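Side-chain contact in PnpC (Pseudomonas putida, PDB 3N9T), which catalyses, as a hydroxyquinol 1,2-dioxygenase of the intradiol family, the ferric iron-dependent ring cleavage of hydroxyquinol: residues 222-225 / 229-232. Residues are numbered along the deposited sequence; the frame is centred on the assembly and turned at random.
Sequences MIQA and RKLV
The carbonyl oxygen of Leu-231 is approached by two groups of the facing strand: Ile-223 N donates a hydrogen bond to Leu-231 O at 2.8 Å, and the CA-H of Met-222 adds a weaker contact to the same oxygen, with Met-222 CA 3.2 Å from Leu-231 O. In return Leu-231 N reaches Ile-223 O at 3.0 Å, with an N-H...O angle of 168°. This closes the hydrogen-bonded pair of the antiparallel hairpin formed by strands 214-224 and 231-237, while Met-222 and Val-232 form the adjoining non-hydrogen-bonded pair.

The side chains of Ile-223 and Leu-231 run side by side off one face, meeting through Ile-223 CD1 and Leu-231 CD2 at 4.2 Å, and Phe-285 of strand 278-287 touches both. On the other face Met-222 has CG anti to its own N (chi1 177°), and Met-222 CG and Met-222 SD each lie 3.9 Å from Lys-230 CD. The place of the methionine methyl is uncertain, because Met-222 CE is modelled too close to Lys-230 CD, and its contact with Val-232 CG2 is doubtful. Phe-105 touches Met-222 and Val-232 on this side. Substituting Met-222 with an alanine would probably leave the Lys-230 methylenes without their thioether neighbour and open a gap beside Phe-105.

Toward the turn, Gln-224 and Lys-230 lie alongside each other in the same direction, CG of Gln-224 3.7 Å from CG of Lys-230. Farther out, the amide NE2 of Gln-224 passes 3.5 Å from Lys-230 CE, a contact with the lysine's aliphatic part. Strand 214-224 also carries the iron ligands His-218 and His-220, and across this hairpin backbone hydrogen bonds set the register, while the side chains add apolar packing between Ile-223 and Leu-231 and mixed contacts of the Lys-230 chain with Met-222 and Gln-224.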
ATOM      1  N   MET A 222     -23.004 -19.105   4.937  1.00 16.13           N
ATOM      2  CA  MET A 222     -21.906 -20.016   5.180  1.00 15.74           C
ATOM      3  C   MET A 222     -22.505 -21.392   5.437  1.00 15.01           C
ATOM      4  O   MET A 222     -23.276 -21.563   6.373  1.00 15.51           O
ATOM      5  CB  MET A 222     -21.088 -19.564   6.407  1.00 15.29           C
ATOM      6  CG  MET A 222     -19.890 -20.601   6.752  1.00 19.11           C
ATOM      7  SD  MET A 222     -18.974 -19.962   8.118  1.00 26.01           S
ATOM      8  CE  MET A 222     -17.462 -19.583   7.411  1.00 34.33           C
ATOM      9  N   ILE A 223     -22.165 -22.363   4.604  1.00 14.14           N
ATOM     10  CA  ILE A 223     -22.770 -23.689   4.668  1.00 13.14           C
ATOM     11  C   ILE A 223     -21.679 -24.705   4.985  1.00 15.46           C
ATOM     12  O   ILE A 223     -20.623 -24.682   4.358  1.00 16.37           O
ATOM     13  CB  ILE A 223     -23.424 -24.032   3.310  1.00 14.05           C
ATOM     14  CG1 ILE A 223     -24.360 -22.874   2.919  1.00 12.93           C
ATOM     15  CG2 ILE A 223     -24.208 -25.372   3.351  1.00 16.43           C
ATOM     16  CD1 ILE A 223     -25.144 -23.069   1.716  1.00 15.37           C
ATOM     17  N   GLN A 224     -21.931 -25.566   5.974  1.00 16.39           N
ATOM     18  CA  GLN A 224     -20.974 -26.573   6.398  1.00 18.41           C
ATOM     19  C   GLN A 224     -21.701 -27.904   6.525  1.00 19.97           C
ATOM     20  O   GLN A 224     -22.858 -27.934   6.935  1.00 18.78           O
ATOM     21  CB  GLN A 224     -20.346 -26.190   7.755  1.00 19.27           C
ATOM     22  CG  GLN A 224     -19.358 -25.065   7.655  1.00 17.18           C
ATOM     23  CD  GLN A 224     -18.914 -24.617   9.003  1.00 22.95           C
ATOM     24  OE1 GLN A 224     -19.594 -23.855   9.675  1.00 26.14           O
ATOM     25  NE2 GLN A 224     -17.799 -25.114   9.422  1.00 23.07           N
ATOM     26  N   ALA A 225     -21.013 -28.986   6.156  1.00 21.68           N
ATOM     27  CA  ALA A 225     -21.486 -30.334   6.419  1.00 24.39           C
ATOM     28  C   ALA A 225     -20.310 -31.329   6.455  1.00 26.12           C
ATOM     29  O   ALA A 225     -19.352 -31.180   5.710  1.00 24.69           O
ATOM     30  CB  ALA A 225     -22.502 -30.789   5.343  1.00 22.78           C
ATOM     31  N   ARG A 229     -16.485 -29.454   1.869  1.00 25.26           N
ATOM     32  CA  ARG A 229     -15.744 -28.254   2.056  1.00 26.26           C
ATOM     33  C   ARG A 229     -16.696 -27.111   2.465  1.00 24.70           C
ATOM     34  O   ARG A 229     -17.769 -26.972   1.877  1.00 24.84           O
ATOM     35  CB  ARG A 229     -15.065 -27.962   0.700  1.00 28.64           C
ATOM     36  CG  ARG A 229     -14.410 -26.575   0.588  1.00 37.74           C
ATOM     37  CD  ARG A 229     -13.958 -26.231  -0.860  1.00 49.67           C
ATOM     38  NE  ARG A 229     -12.825 -25.276  -0.861  1.00 56.13           N
ATOM     39  CZ  ARG A 229     -12.353 -24.594  -1.921  1.00 60.13           C
ATOM     40  NH1 ARG A 229     -12.907 -24.688  -3.142  1.00 58.62           N
ATOM     41  NH2 ARG A 229     -11.294 -23.797  -1.744  1.00 62.78           N
ATOM     42  N   LYS A 230     -16.309 -26.299   3.440  1.00 21.61           N
ATOM     43  CA  LYS A 230     -17.070 -25.104   3.818  1.00 21.50           C
ATOM     44  C   LYS A 230     -17.328 -24.149   2.595  1.00 20.41           C
ATOM     45  O   LYS A 230     -16.435 -23.924   1.749  1.00 19.36           O
ATOM     46  CB  LYS A 230     -16.334 -24.298   4.859  1.00 20.47           C
ATOM     47  CG  LYS A 230     -17.147 -23.090   5.366  1.00 23.56           C
ATOM     48  CD  LYS A 230     -16.335 -22.145   6.217  1.00 26.63           C
ATOM     49  CE  LYS A 230     -15.964 -22.756   7.546  1.00 30.20           C
ATOM     50  NZ  LYS A 230     -15.142 -21.739   8.299  1.00 37.33           N
ATOM     51  N   LEU A 231     -18.552 -23.624   2.499  1.00 17.90           N
ATOM     52  CA  LEU A 231     -18.920 -22.724   1.426  1.00 15.48           C
ATOM     53  C   LEU A 231     -19.312 -21.406   2.074  1.00 15.25           C
ATOM     54  O   LEU A 231     -20.101 -21.418   2.964  1.00 14.73           O
ATOM     55  CB  LEU A 231     -20.131 -23.290   0.649  1.00 16.81           C
ATOM     56  CG  LEU A 231     -20.783 -22.317  -0.318  1.00 15.92           C
ATOM     57  CD1 LEU A 231     -19.749 -21.935  -1.441  1.00 15.19           C
ATOM     58  CD2 LEU A 231     -21.975 -23.036  -1.014  1.00 17.50           C
ATOM     59  N   VAL A 232     -18.705 -20.300   1.660  1.00 14.52           N
ATOM     60  CA  VAL A 232     -19.091 -18.959   2.088  1.00 14.95           C
ATOM     61  C   VAL A 232     -19.419 -18.221   0.799  1.00 15.74           C
ATOM     62  O   VAL A 232     -18.556 -18.173  -0.120  1.00 15.86           O
ATOM     63  CB  VAL A 232     -17.885 -18.229   2.715  1.00 16.08           C
ATOM     64  CG1 VAL A 232     -18.170 -16.696   2.890  1.00 16.36           C
ATOM     65  CG2 VAL A 232     -17.562 -18.863   4.070  1.00 15.46           C
TER